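Local coordinates for protein DNA fragmentation factor subunit beta (Mus musculus, PDB 1V0D) that cleaves DNA as an apoptotic nuclease, bringing about the DNA fragmentation and chromatin condensation of dying cells, at residues F227-C238 against L300-K309; D262-V271 against K310-D318. One frame throughout, in Å; residues are numbered along the deposited sequence.

Contact 1 of 2, residues F227-C238 against L300-K309; sequences FSCQGPFDLESC and LKLVHIACHK. With ZN (zinc ion), chain B.
Cys229 lies against Val303, their CA atoms 4.7 Å apart, and Pro232 against Cys307, the two backbones advancing in the same direction past the zinc ion. Gln230 grips Leu302 twice: its main-chain N donates to Leu302 O (3.0 Å), and its extended side chain brings OE1 round to accept a weak bond from Leu302 N. At Cys229 a chi1 of -178° sets SG anti to the backbone N, where it binds zinc and also receives the nearly straight N-H of His304 (3.3 Å, 177°), a bond that probably offsets some of the thiolate's charge. Gly231 suits its place because its phi is positive, a conformation glycine adopts readily. Next to it Pro232, already rigid, rests its ring CD on Cys307 CB (3.7 Å) and opens a type I turn ending at Leu235. The extended chain of Lys309 crosses Pro232 CB, and its NZ closes a salt bridge with Asp234, meeting OD2 on the syn lone pair at 2.8 Å. Lys301 bends at its last torsion, which leaves NZ weakly bonded to Leu235 O. Farther back, Leu302 CD2 packs on Phe227. Cys229, Cys238 and Cys307 bind the zinc ion with His242; such a set of three cysteines and one histidine, made wholly of protein ligands, is typical of structural zinc sites, and here it ties the 227-238 loop to the turn that follows strand 300-303.

Contact 2 of 2, residues D262-V271 against K310-D318; sequences DHIIEKKRTV and KTTHKLECD. With MG (magnesium ion), chain C.
With chi1 of -180° Asp262 swings its carboxylate out anti to the backbone N, while -66° at His313 turns the imidazole beside its own N, and the two groups meet from opposite directions. The result is a His-carboxylate hydrogen bond at the magnesium site of a nuclease of the His-Me finger class. His313 NE2 donates to the syn lone pair of Asp262 OD2 (3.2 Å, 166°) within the imidazole plane, the ring itself standing nearly perpendicular to the carboxylate. Aspartate suits the place because its second oxygen, OD1, can bind magnesium at 2.3 Å; His308 belongs to the same site, and His313 is thus a second-shell residue. The ring is steadied at its other nitrogen, ND1 giving a bond to Thr311 O (3.1 Å). Glu266 lays CG over one face, 4.0 Å from the ring centroid, its carboxylate nearly parallel to the imidazole and OE1 weakly accepting from His313 N; Phe233 stacks on the opposite face. With an alanine in place of His313 the imidazole is gone, and Asp262 OD2 would probably be left without this donor, its carboxylate freer to turn beside the metal. Beyond the histidine the contact becomes apolar: Ile265 CG1 lies 4.2 Å from Leu315 CB, and Val271 comes near Cys317, whose compact sulfur suits the site beside helix 287-295. Glu266 is also the N-cap of helix 267-281, and its O, gripped by Thr270 N and Val271 N, takes Thr270 OG1 in the carbonyl plane, on a lone pair, at 2.7 Å.

How the contacts relate
The centres of contacts 1 and 2 lie 14 Å apart, and their segments alternate along the chain: 227-238, 262-271, 300-309, then 310-318 directly after. Strands 260-263 and 300-303 pair as an antiparallel sheet that joins them, with Lys301 O probably bonded to Asp262 N at 2.8 Å. The magnesium site spans both, taking Asp262 from contact 2 and His308 from contact 1, while Phe233 of contact 1 packs against Leu315 of contact 2. The zinc ion lies about 11 Å from the Asp262 side chain; because its ligand Cys307 directly precedes His308, it probably helps to fix the backbone at the magnesium site. Contact 1 also reaches the second subunit, whose Arg250 bonds Ala306 O; contact 2 touches no other chain.

Contact 1 of 2, residues F227-C238 against L300-K309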
loop_
_atom_site.group_PDB
_atom_site.type_symbol
_atom_site.label_atom_id
_atom_site.label_comp_id
_atom_site.label_asym_id
_atom_site.label_seq_id
_atom_site.Cartn_x
_atom_site.Cartn_y
_atom_site.Cartn_z
ATOM N N PHE A 227 -13.584 -2.428 -10.293
ATOM C CA PHE A 227 -12.707 -1.395 -10.843
ATOM C C PHE A 227 -11.604 -2.046 -11.668
ATOM O O PHE A 227 -11.108 -3.117 -11.320
ATOM C CB PHE A 227 -12.057 -0.568 -9.740
ATOM C CG PHE A 227 -13.027 0.169 -8.872
ATOM C CD1 PHE A 227 -13.747 -0.499 -7.882
ATOM C CD2 PHE A 227 -13.203 1.545 -9.015
ATOM C CE1 PHE A 227 -14.629 0.199 -7.037
ATOM C CE2 PHE A 227 -14.083 2.253 -8.175
ATOM C CZ PHE A 227 -14.794 1.579 -7.187
ATOM N N SER A 228 -11.224 -1.403 -12.770
ATOM C CA SER A 228 -10.172 -1.922 -13.635
ATOM C C SER A 228 -8.999 -0.980 -13.626
ATOM O O SER A 228 -9.166 0.236 -13.726
ATOM C CB SER A 228 -10.664 -2.070 -15.068
ATOM O OG SER A 228 -11.506 -3.198 -15.206
ATOM N N CYS A 229 -7.802 -1.531 -13.499
ATOM C CA CYS A 229 -6.622 -0.690 -13.503
ATOM C C CYS A 229 -6.589 -0.022 -14.876
ATOM O O CYS A 229 -6.829 -0.674 -15.894
ATOM C CB CYS A 229 -5.367 -1.539 -13.303
ATOM S SG CYS A 229 -3.859 -0.578 -13.232
ATOM N N GLN A 230 -6.315 1.275 -14.919
ATOM C CA GLN A 230 -6.247 1.954 -16.200
ATOM C C GLN A 230 -4.807 1.971 -16.716
ATOM O O GLN A 230 -4.473 2.758 -17.603
ATOM C CB GLN A 230 -6.758 3.380 -16.068
ATOM C CG GLN A 230 -8.123 3.496 -15.428
ATOM C CD GLN A 230 -8.654 4.920 -15.483
ATOM O OE1 GLN A 230 -9.332 5.388 -14.560
ATOM N NE2 GLN A 230 -8.349 5.616 -16.576
ATOM N N GLY A 231 -3.961 1.105 -16.151
ATOM C CA GLY A 231 -2.561 1.026 -16.551
ATOM C C GLY A 231 -1.756 2.255 -16.166
ATOM O O GLY A 231 -2.334 3.264 -15.760
ATOM N N PRO A 232 -0.420 2.218 -16.272
ATOM C CA PRO A 232 0.332 3.417 -15.896
ATOM C C PRO A 232 -0.068 4.665 -16.693
ATOM O O PRO A 232 -0.759 4.574 -17.712
ATOM C CB PRO A 232 1.789 2.999 -16.112
ATOM C CG PRO A 232 1.696 1.910 -17.124
ATOM C CD PRO A 232 0.483 1.139 -16.700
ATOM N N PHE A 233 0.373 5.829 -16.220
ATOM C CA PHE A 233 0.052 7.113 -16.846
ATOM C C PHE A 233 0.482 7.240 -18.303
ATOM O O PHE A 233 -0.207 7.882 -19.104
ATOM C CB PHE A 233 0.686 8.252 -16.048
ATOM C CG PHE A 233 2.107 8.542 -16.435
ATOM C CD1 PHE A 233 2.401 9.546 -17.356
ATOM C CD2 PHE A 233 3.156 7.813 -15.884
ATOM C CE1 PHE A 233 3.721 9.822 -17.719
ATOM C CE2 PHE A 233 4.482 8.081 -16.243
ATOM C CZ PHE A 233 4.764 9.087 -17.160
ATOM N N ASP A 234 1.619 6.635 -18.640
ATOM C CA ASP A 234 2.156 6.700 -19.992
ATOM C C ASP A 234 1.717 5.555 -20.908
ATOM O O ASP A 234 2.358 5.291 -21.921
ATOM C CB ASP A 234 3.681 6.750 -19.930
ATOM C CG ASP A 234 4.273 5.519 -19.270
ATOM O OD1 ASP A 234 3.495 4.621 -18.862
ATOM O OD2 ASP A 234 5.518 5.448 -19.162
ATOM N N LEU A 235 0.641 4.864 -20.552
ATOM C CA LEU A 235 0.129 3.778 -21.383
ATOM C C LEU A 235 -1.381 3.871 -21.514
ATOM O O LEU A 235 -2.050 4.525 -20.708
ATOM C CB LEU A 235 0.509 2.407 -20.818
ATOM C CG LEU A 235 1.977 1.983 -20.915
ATOM C CD1 LEU A 235 2.079 0.489 -20.616
ATOM C CD2 LEU A 235 2.521 2.263 -22.312
ATOM N N GLU A 236 -1.913 3.207 -22.533
ATOM C CA GLU A 236 -3.346 3.231 -22.810
ATOM C C GLU A 236 -4.174 2.316 -21.907
ATOM O O GLU A 236 -5.286 2.672 -21.515
ATOM C CB GLU A 236 -3.592 2.883 -24.291
ATOM N N SER A 237 -3.629 1.150 -21.565
ATOM C CA SER A 237 -4.348 0.193 -20.727
ATOM C C SER A 237 -3.426 -0.625 -19.822
ATOM O O SER A 237 -2.206 -0.573 -19.962
ATOM C CB SER A 237 -5.147 -0.751 -21.622
ATOM O OG SER A 237 -4.293 -1.355 -22.579
ATOM N N CYS A 238 -4.018 -1.386 -18.900
ATOM C CA CYS A 238 -3.245 -2.214 -17.970
ATOM C C CYS A 238 -2.871 -3.538 -18.609
ATOM O O CYS A 238 -3.724 -4.392 -18.847
ATOM C CB CYS A 238 -4.046 -2.476 -16.689
ATOM S SG CYS A 238 -3.269 -3.638 -15.517
ATOM N N LEU A 300 -6.899 12.152 -13.750
ATOM C CA LEU A 300 -6.648 11.092 -12.769
ATOM C C LEU A 300 -6.863 9.705 -13.349
ATOM O O LEU A 300 -7.922 9.423 -13.917
ATOM C CB LEU A 300 -7.570 11.240 -11.550
ATOM C CG LEU A 300 -7.470 12.507 -10.693
ATOM C CD1 LEU A 300 -8.471 12.411 -9.545
ATOM C CD2 LEU A 300 -6.056 12.689 -10.156
ATOM N N LYS A 301 -5.862 8.841 -13.205
ATOM C CA LYS A 301 -5.949 7.462 -13.678
ATOM C C LYS A 301 -6.026 6.588 -12.419
ATOM O O LYS A 301 -5.254 6.790 -11.481
ATOM C CB LYS A 301 -4.690 7.092 -14.464
ATOM C CG LYS A 301 -4.837 6.919 -15.976
ATOM C CD LYS A 301 -3.562 6.242 -16.531
ATOM C CE LYS A 301 -3.696 5.725 -17.979
ATOM N NZ LYS A 301 -3.576 6.791 -19.040
ATOM N N LEU A 302 -6.955 5.637 -12.377
ATOM C CA LEU A 302 -7.060 4.752 -11.223
ATOM C C LEU A 302 -6.160 3.561 -11.487
ATOM O O LEU A 302 -6.480 2.717 -12.315
ATOM C CB LEU A 302 -8.497 4.268 -11.034
ATOM C CG LEU A 302 -8.708 3.214 -9.933
ATOM C CD1 LEU A 302 -8.376 3.790 -8.567
ATOM C CD2 LEU A 302 -10.152 2.744 -9.963
ATOM N N VAL A 303 -5.035 3.485 -10.785
ATOM C CA VAL A 303 -4.102 2.383 -10.999
ATOM C C VAL A 303 -3.816 1.509 -9.792
ATOM O O VAL A 303 -3.816 1.963 -8.643
ATOM C CB VAL A 303 -2.709 2.879 -11.495
ATOM C CG1 VAL A 303 -2.854 3.718 -12.744
ATOM C CG2 VAL A 303 -2.022 3.673 -10.405
ATOM N N HIS A 304 -3.548 0.244 -10.091
ATOM C CA HIS A 304 -3.164 -0.754 -9.109
ATOM C C HIS A 304 -1.749 -0.301 -8.762
ATOM O O HIS A 304 -1.116 0.394 -9.545
ATOM C CB HIS A 304 -3.188 -2.125 -9.788
ATOM C CG HIS A 304 -2.502 -3.217 -9.027
ATOM N ND1 HIS A 304 -1.130 -3.278 -8.887
ATOM C CD2 HIS A 304 -2.990 -4.352 -8.473
ATOM C CE1 HIS A 304 -0.802 -4.411 -8.290
ATOM N NE2 HIS A 304 -1.911 -5.080 -8.030
ATOM N N ILE A 305 -1.250 -0.670 -7.595
ATOM C CA ILE A 305 0.073 -0.213 -7.187
ATOM C C ILE A 305 1.223 -0.579 -8.137
ATOM O O ILE A 305 2.215 0.149 -8.226
ATOM C CB ILE A 305 0.400 -0.705 -5.752
ATOM C CG1 ILE A 305 1.708 -0.073 -5.283
ATOM C CG2 ILE A 305 0.449 -2.232 -5.714
ATOM C CD1 ILE A 305 2.077 -0.426 -3.880
ATOM N N ALA A 306 1.087 -1.689 -8.853
ATOM C CA ALA A 306 2.137 -2.122 -9.774
ATOM C C ALA A 306 2.169 -1.273 -11.059
ATOM O O ALA A 306 3.100 -1.373 -11.868
ATOM C CB ALA A 306 1.946 -3.604 -10.125
ATOM N N CYS A 307 1.140 -0.451 -11.239
ATOM C CA CYS A 307 1.035 0.409 -12.406
ATOM C C CYS A 307 1.072 1.857 -11.982
ATOM O O CYS A 307 0.517 2.714 -12.658
ATOM C CB CYS A 307 -0.270 0.150 -13.166
ATOM S SG CYS A 307 -0.335 -1.455 -13.952
ATOM N N HIS A 308 1.686 2.129 -10.838
ATOM C CA HIS A 308 1.811 3.497 -10.375
ATOM C C HIS A 308 3.278 3.829 -10.499
ATOM O O HIS A 308 4.048 3.576 -9.579
ATOM C CB HIS A 308 1.395 3.652 -8.914
ATOM C CG HIS A 308 1.393 5.075 -8.437
ATOM N ND1 HIS A 308 1.252 5.417 -7.110
ATOM C CD2 HIS A 308 1.463 6.246 -9.117
ATOM C CE1 HIS A 308 1.233 6.733 -6.992
ATOM N NE2 HIS A 308 1.358 7.261 -8.195
ATOM N N LYS A 309 3.677 4.359 -11.645
ATOM C CA LYS A 309 5.063 4.727 -11.820
ATOM C C LYS A 309 5.301 5.952 -10.954
ATOM O O LYS A 309 4.621 6.965 -11.092
ATOM C CB LYS A 309 5.360 5.026 -13.289
ATOM C CG LYS A 309 5.216 3.797 -14.167
ATOM C CD LYS A 309 5.595 4.052 -15.621
ATOM C CE LYS A 309 5.392 2.777 -16.441
ATOM N NZ LYS A 309 5.664 2.959 -17.896
HETATM ZN ZN ZN B . -2.371 -2.323 -13.814
#

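Contact 2 of 2, residues D262-V271 against K310-D318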
loop_
_atom_site.group_PDB
_atom_site.type_symbol
_atom_site.label_atom_id
_atom_site.label_comp_id
_atom_site.label_asym_id
_atom_site.label_seq_id
_atom_site.Cartn_x
_atom_site.Cartn_y
_atom_site.Cartn_z
ATOM N N ASP A 262 -3.847 8.304 -9.582
ATOM C CA ASP A 262 -2.640 8.979 -10.038
ATOM C C ASP A 262 -2.834 10.096 -11.063
ATOM O O ASP A 262 -3.459 9.895 -12.104
ATOM C CB ASP A 262 -1.676 7.892 -10.553
ATOM C CG ASP A 262 -0.353 8.442 -11.069
ATOM O OD1 ASP A 262 0.319 9.241 -10.370
ATOM O OD2 ASP A 262 0.025 8.040 -12.191
ATOM N N HIS A 263 -2.304 11.278 -10.748
ATOM C CA HIS A 263 -2.388 12.430 -11.644
ATOM C C HIS A 263 -1.462 12.221 -12.849
ATOM O O HIS A 263 -0.256 12.009 -12.676
ATOM C CB HIS A 263 -1.950 13.712 -10.929
ATOM C CG HIS A 263 -2.892 14.180 -9.861
ATOM N ND1 HIS A 263 -2.998 13.564 -8.633
ATOM C CD2 HIS A 263 -3.754 15.227 -9.830
ATOM C CE1 HIS A 263 -3.881 14.212 -7.893
ATOM N NE2 HIS A 263 -4.353 15.225 -8.596
ATOM N N ILE A 264 -2.014 12.288 -14.059
ATOM C CA ILE A 264 -1.208 12.117 -15.256
ATOM C C ILE A 264 -0.210 13.264 -15.339
ATOM O O ILE A 264 0.981 13.051 -15.548
ATOM C CB ILE A 264 -2.073 12.095 -16.511
ATOM C CG1 ILE A 264 -3.164 11.022 -16.358
ATOM C CG2 ILE A 264 -1.198 11.801 -17.731
ATOM C CD1 ILE A 264 -4.105 10.911 -17.537
ATOM N N ILE A 265 -0.695 14.489 -15.196
ATOM C CA ILE A 265 0.189 15.642 -15.177
ATOM C C ILE A 265 0.357 15.806 -13.666
ATOM O O ILE A 265 -0.581 16.209 -12.970
ATOM C CB ILE A 265 -0.487 16.895 -15.773
ATOM C CG1 ILE A 265 -0.867 16.643 -17.233
ATOM C CG2 ILE A 265 0.446 18.088 -15.681
ATOM C CD1 ILE A 265 -1.454 17.860 -17.929
ATOM N N GLU A 266 1.538 15.451 -13.162
ATOM C CA GLU A 266 1.829 15.501 -11.732
ATOM C C GLU A 266 1.339 16.776 -11.083
ATOM O O GLU A 266 1.616 17.878 -11.556
ATOM C CB GLU A 266 3.319 15.329 -11.511
ATOM C CG GLU A 266 3.843 14.018 -12.030
ATOM C CD GLU A 266 5.331 13.865 -11.798
ATOM O OE1 GLU A 266 6.114 14.591 -12.450
ATOM O OE2 GLU A 266 5.718 13.021 -10.955
ATOM N N LYS A 267 0.621 16.633 -9.979
ATOM C CA LYS A 267 0.075 17.805 -9.335
ATOM C C LYS A 267 1.067 18.592 -8.508
ATOM O O LYS A 267 1.114 19.819 -8.595
ATOM C CB LYS A 267 -1.130 17.426 -8.475
ATOM C CG LYS A 267 -0.835 17.351 -7.011
ATOM C CD LYS A 267 -2.069 17.068 -6.204
ATOM C CE LYS A 267 -1.685 16.909 -4.745
ATOM N NZ LYS A 267 -2.843 16.514 -3.911
ATOM N N LYS A 268 1.861 17.904 -7.703
ATOM C CA LYS A 268 2.819 18.608 -6.859
ATOM C C LYS A 268 4.000 19.073 -7.692
ATOM O O LYS A 268 4.445 20.209 -7.600
ATOM C CB LYS A 268 3.299 17.688 -5.735
ATOM C CG LYS A 268 3.928 18.407 -4.544
ATOM C CD LYS A 268 4.028 17.446 -3.350
ATOM C CE LYS A 268 4.232 18.168 -2.014
ATOM N NZ LYS A 268 3.871 17.276 -0.860
ATOM N N ARG A 269 4.487 18.168 -8.522
ATOM C CA ARG A 269 5.619 18.433 -9.385
ATOM C C ARG A 269 5.347 19.538 -10.417
ATOM O O ARG A 269 6.190 20.414 -10.595
ATOM C CB ARG A 269 6.007 17.127 -10.085
ATOM C CG ARG A 269 7.350 17.125 -10.784
ATOM C CD ARG A 269 8.501 17.145 -9.788
ATOM N NE ARG A 269 9.792 16.890 -10.435
ATOM C CZ ARG A 269 10.977 17.088 -9.858
ATOM N NH1 ARG A 269 11.049 17.551 -8.609
ATOM N NH2 ARG A 269 12.095 16.827 -10.532
ATOM N N THR A 270 4.175 19.517 -11.068
ATOM C CA THR A 270 3.850 20.504 -12.112
ATOM C C THR A 270 2.561 21.347 -12.072
ATOM O O THR A 270 2.604 22.558 -12.312
ATOM C CB THR A 270 3.904 19.837 -13.492
ATOM O OG1 THR A 270 3.488 18.476 -13.368
ATOM C CG2 THR A 270 5.315 19.867 -14.051
ATOM N N VAL A 271 1.416 20.741 -11.787
ATOM C CA VAL A 271 0.171 21.516 -11.775
ATOM C C VAL A 271 0.094 22.638 -10.736
ATOM O O VAL A 271 -0.185 23.783 -11.078
ATOM C CB VAL A 271 -1.069 20.618 -11.579
ATOM C CG1 VAL A 271 -2.317 21.460 -11.644
ATOM C CG2 VAL A 271 -1.121 19.542 -12.648
ATOM N N LYS A 310 6.248 5.832 -10.032
ATOM C CA LYS A 310 6.584 6.917 -9.126
ATOM C C LYS A 310 7.674 7.769 -9.744
ATOM O O LYS A 310 8.230 8.655 -9.096
ATOM C CB LYS A 310 7.059 6.353 -7.787
ATOM C CG LYS A 310 5.937 5.852 -6.883
ATOM C CD LYS A 310 5.090 7.014 -6.381
ATOM C CE LYS A 310 4.179 6.578 -5.235
ATOM N NZ LYS A 310 3.400 7.720 -4.651
ATOM N N THR A 311 7.983 7.483 -11.006
ATOM C CA THR A 311 8.995 8.230 -11.735
ATOM C C THR A 311 8.344 9.509 -12.222
ATOM O O THR A 311 7.125 9.666 -12.136
ATOM C CB THR A 311 9.478 7.467 -12.960
ATOM O OG1 THR A 311 9.629 6.085 -12.625
ATOM C CG2 THR A 311 10.817 8.022 -13.430
ATOM N N THR A 312 9.150 10.421 -12.743
ATOM C CA THR A 312 8.617 11.677 -13.234
ATOM C C THR A 312 7.762 11.469 -14.467
ATOM O O THR A 312 8.126 10.707 -15.355
ATOM C CB THR A 312 9.734 12.651 -13.607
ATOM O OG1 THR A 312 10.648 12.762 -12.515
ATOM C CG2 THR A 312 9.155 14.027 -13.907
ATOM N N HIS A 313 6.606 12.129 -14.493
ATOM C CA HIS A 313 5.702 12.094 -15.638
ATOM C C HIS A 313 6.235 13.319 -16.373
ATOM O O HIS A 313 6.062 14.450 -15.907
ATOM C CB HIS A 313 4.255 12.351 -15.201
ATOM C CG HIS A 313 3.672 11.279 -14.330
ATOM N ND1 HIS A 313 4.445 10.408 -13.593
ATOM C CD2 HIS A 313 2.385 10.960 -14.055
ATOM C CE1 HIS A 313 3.661 9.597 -12.904
ATOM N NE2 HIS A 313 2.406 9.912 -13.167
ATOM N N LYS A 314 6.906 13.113 -17.497
ATOM C CA LYS A 314 7.485 14.240 -18.218
ATOM C C LYS A 314 6.460 15.114 -18.961
ATOM O O LYS A 314 6.724 15.594 -20.067
ATOM C CB LYS A 314 8.558 13.724 -19.180
ATOM N N LEU A 315 5.299 15.333 -18.348
ATOM C CA LEU A 315 4.256 16.141 -18.966
ATOM C C LEU A 315 4.211 17.563 -18.415
ATOM O O LEU A 315 4.768 17.850 -17.355
ATOM C CB LEU A 315 2.881 15.495 -18.766
ATOM C CG LEU A 315 2.511 14.123 -19.343
ATOM C CD1 LEU A 315 3.075 13.976 -20.741
ATOM C CD2 LEU A 315 3.041 13.041 -18.446
ATOM N N GLU A 316 3.530 18.444 -19.145
ATOM C CA GLU A 316 3.370 19.845 -18.763
ATOM C C GLU A 316 1.928 20.311 -19.005
ATOM O O GLU A 316 1.161 19.651 -19.707
ATOM C CB GLU A 316 4.317 20.726 -19.579
ATOM C CG GLU A 316 5.650 21.019 -18.926
ATOM C CD GLU A 316 6.446 22.076 -19.687
ATOM O OE1 GLU A 316 6.829 21.801 -20.847
ATOM O OE2 GLU A 316 6.681 23.179 -19.132
ATOM N N CYS A 317 1.557 21.450 -18.430
ATOM C CA CYS A 317 0.211 21.970 -18.631
ATOM C C CYS A 317 0.054 22.537 -20.036
ATOM O O CYS A 317 1.035 22.903 -20.695
ATOM C CB CYS A 317 -0.104 23.067 -17.614
ATOM S SG CYS A 317 -0.410 22.494 -15.919
ATOM N N ASP A 318 -1.192 22.625 -20.487
ATOM C CA ASP A 318 -1.481 23.137 -21.814
ATOM C C ASP A 318 -1.461 24.659 -21.869
ATOM O O ASP A 318 -2.406 25.331 -21.468
ATOM C CB ASP A 318 -2.825 22.603 -22.287
ATOM C CG ASP A 318 -3.210 23.138 -23.641
ATOM O OD1 ASP A 318 -4.074 22.526 -24.304
ATOM O OD2 ASP A 318 -2.656 24.181 -24.042
HETATM MG MG MG C . 1.114 10.211 -8.445
#